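FMN-binding protein (Syntrophomonas wolfei subsp. wolfei, PDB 3IN6) binds flavin mononucleotide as a homodimeric flavoprotein and is probably a redox protein, although its physiological reaction is not established. Local coordinates at residues R23-N27 with A28-S32. Numbering follows the deposited sequence.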
loop_
_atom_site.group_PDB
_atom_site.type_symbol
_atom_site.label_atom_id
_atom_site.label_comp_id
_atom_site.label_asym_id
_atom_site.label_seq_id
_atom_site.Cartn_x
_atom_site.Cartn_y
_atom_site.Cartn_z
ATOM N N ARG A 23 -7.790 -15.765 -0.970
ATOM C CA ARG A 23 -7.364 -16.763 -1.957
ATOM C C ARG A 23 -7.739 -16.306 -3.345
ATOM O O ARG A 23 -6.895 -16.281 -4.236
ATOM C CB ARG A 23 -8.031 -18.136 -1.716
ATOM C CG ARG A 23 -7.441 -19.257 -2.560
ATOM C CD ARG A 23 -8.116 -20.637 -2.334
ATOM N NE ARG A 23 -8.415 -20.839 -0.940
ATOM C CZ ARG A 23 -7.475 -21.067 -0.025
ATOM N NH1 ARG A 23 -6.200 -21.138 -0.386
ATOM N NH2 ARG A 23 -7.818 -21.216 1.237
ATOM N N SER A 24 -9.013 -15.965 -3.526
ATOM C CA SER A 24 -9.507 -15.540 -4.834
ATOM C C SER A 24 -8.813 -14.301 -5.376
ATOM O O SER A 24 -8.345 -14.304 -6.515
ATOM C CB SER A 24 -11.004 -15.269 -4.787
ATOM O OG SER A 24 -11.720 -16.482 -4.687
ATOM N N LEU A 25 -8.741 -13.255 -4.556
ATOM C CA LEU A 25 -8.173 -11.979 -4.996
ATOM C C LEU A 25 -6.660 -12.056 -5.230
ATOM O O LEU A 25 -6.159 -11.478 -6.170
ATOM C CB LEU A 25 -8.535 -10.865 -4.005
ATOM C CG LEU A 25 -10.022 -10.506 -3.944
ATOM C CD1 LEU A 25 -10.365 -9.702 -2.709
ATOM C CD2 LEU A 25 -10.425 -9.752 -5.206
ATOM N N ILE A 26 -5.925 -12.749 -4.363
ATOM C CA ILE A 26 -4.495 -12.889 -4.569
ATOM C C ILE A 26 -4.212 -13.687 -5.845
ATOM O O ILE A 26 -3.493 -13.225 -6.738
ATOM C CB ILE A 26 -3.791 -13.566 -3.375
ATOM C CG1 ILE A 26 -3.800 -12.638 -2.157
ATOM C CG2 ILE A 26 -2.343 -13.911 -3.730
ATOM C CD1 ILE A 26 -2.925 -11.381 -2.321
ATOM N N ASN A 27 -4.812 -14.866 -5.954
ATOM C CA ASN A 27 -4.519 -15.727 -7.087
ATOM C C ASN A 27 -4.992 -15.182 -8.446
ATOM O O ASN A 27 -4.458 -15.589 -9.481
ATOM C CB ASN A 27 -5.028 -17.145 -6.823
ATOM C CG ASN A 27 -4.267 -17.838 -5.710
ATOM O OD1 ASN A 27 -3.147 -17.431 -5.338
ATOM N ND2 ASN A 27 -4.855 -18.904 -5.178
ATOM N N ALA A 28 -5.949 -14.253 -8.444
ATOM C CA ALA A 28 -6.403 -13.612 -9.705
ATOM C C ALA A 28 -5.301 -12.735 -10.324
ATOM O O ALA A 28 -5.294 -12.497 -11.523
ATOM C CB ALA A 28 -7.653 -12.777 -9.464
ATOM N N ASN A 29 -4.378 -12.261 -9.490
ATOM C CA ASN A 29 -3.240 -11.439 -9.924
ATOM C C ASN A 29 -3.669 -10.131 -10.613
ATOM O O ASN A 29 -3.286 -9.851 -11.739
ATOM C CB ASN A 29 -2.266 -12.250 -10.812
ATOM C CG ASN A 29 -1.490 -13.330 -10.041
ATOM O OD1 ASN A 29 -0.570 -13.923 -10.584
ATOM N ND2 ASN A 29 -1.840 -13.565 -8.782
ATOM N N TYR A 30 -4.472 -9.329 -9.925
ATOM C CA TYR A 30 -4.884 -8.045 -10.485
ATOM C C TYR A 30 -3.704 -7.077 -10.492
ATOM O O TYR A 30 -2.811 -7.153 -9.631
ATOM C CB TYR A 30 -6.039 -7.431 -9.681
ATOM C CG TYR A 30 -7.361 -8.145 -9.832
ATOM C CD1 TYR A 30 -8.160 -7.931 -10.945
ATOM C CD2 TYR A 30 -7.827 -8.998 -8.850
ATOM C CE1 TYR A 30 -9.375 -8.577 -11.079
ATOM C CE2 TYR A 30 -9.035 -9.645 -8.972
ATOM C CZ TYR A 30 -9.808 -9.425 -10.088
ATOM O OH TYR A 30 -10.998 -10.076 -10.213
ATOM N N ILE A 31 -3.693 -6.185 -11.477
ATOM C CA ILE A 31 -2.673 -5.140 -11.587
ATOM C C ILE A 31 -2.684 -4.340 -10.286
ATOM O O ILE A 31 -1.634 -4.024 -9.721
ATOM C CB ILE A 31 -2.969 -4.178 -12.758
ATOM C CG1 ILE A 31 -2.941 -4.909 -14.100
ATOM C CG2 ILE A 31 -1.953 -3.051 -12.823
ATOM C CD1 ILE A 31 -3.318 -4.018 -15.294
ATOM N N SER A 32 -3.893 -4.080 -9.785
ATOM C CA SER A 32 -4.089 -3.289 -8.582
ATOM C C SER A 32 -3.848 -4.107 -7.309
ATOM O O SER A 32 -4.738 -4.256 -6.468
ATOM C CB SER A 32 -5.504 -2.723 -8.591
ATOM O OG SER A 32 -6.412 -3.754 -8.299
HETATM O O HOH W 1 -4.199 -10.011 -7.250
#
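The C-terminal end of helix 2-28 is closed by N29, whose backbone and side chain both donate to the carbonyl oxygen of I26. In the last regular turn the amide N of A28 still reaches S24 O at 3.1 Å, an i to i-4 bond. One residue on, the pattern shortens: N29 N turns to I26 O, three residues back, at 3.0 Å, and approaches from above the carbonyl plane. The same oxygen receives N29 ND2 at 2.7 Å, this time in the carbonyl plane and almost in the plane of the side-chain amide, although the bond is far from straight, with an N-H...O angle of 132°. CG of N29 lies anti to its own carbonyl carbon and beside the backbone N (chi1 -70°), which lets ND2 reach the oxygen that this N-H already binds. N29 takes up positive phi (60°), the left-handed conformation by which an asparagine can end a helix, and from there the chain runs on toward strand 33-38. ND2 also donates to L52 O, and the side chain therefore ties the helix end to strand 52-55, beside the FMN-binding residues S50 and V51. With an alanine here the side-chain amide is gone, which would probably leave L52 O without this donor and I26 O with a single one from the turn. The carbonyl of L25, left behind by the shortened turn, is served by a water that donates to L25 O at 2.7 Å and accepts from Y30 N at 2.8 Å. Away from this water, L25 CD2 meets CE2 of the Y30 ring at 4.0 Å, and both side chains rest on L86 of strand 79-87. Beyond Y30, I31 touches the flavin mononucleotide and packs on T87 of the second subunit.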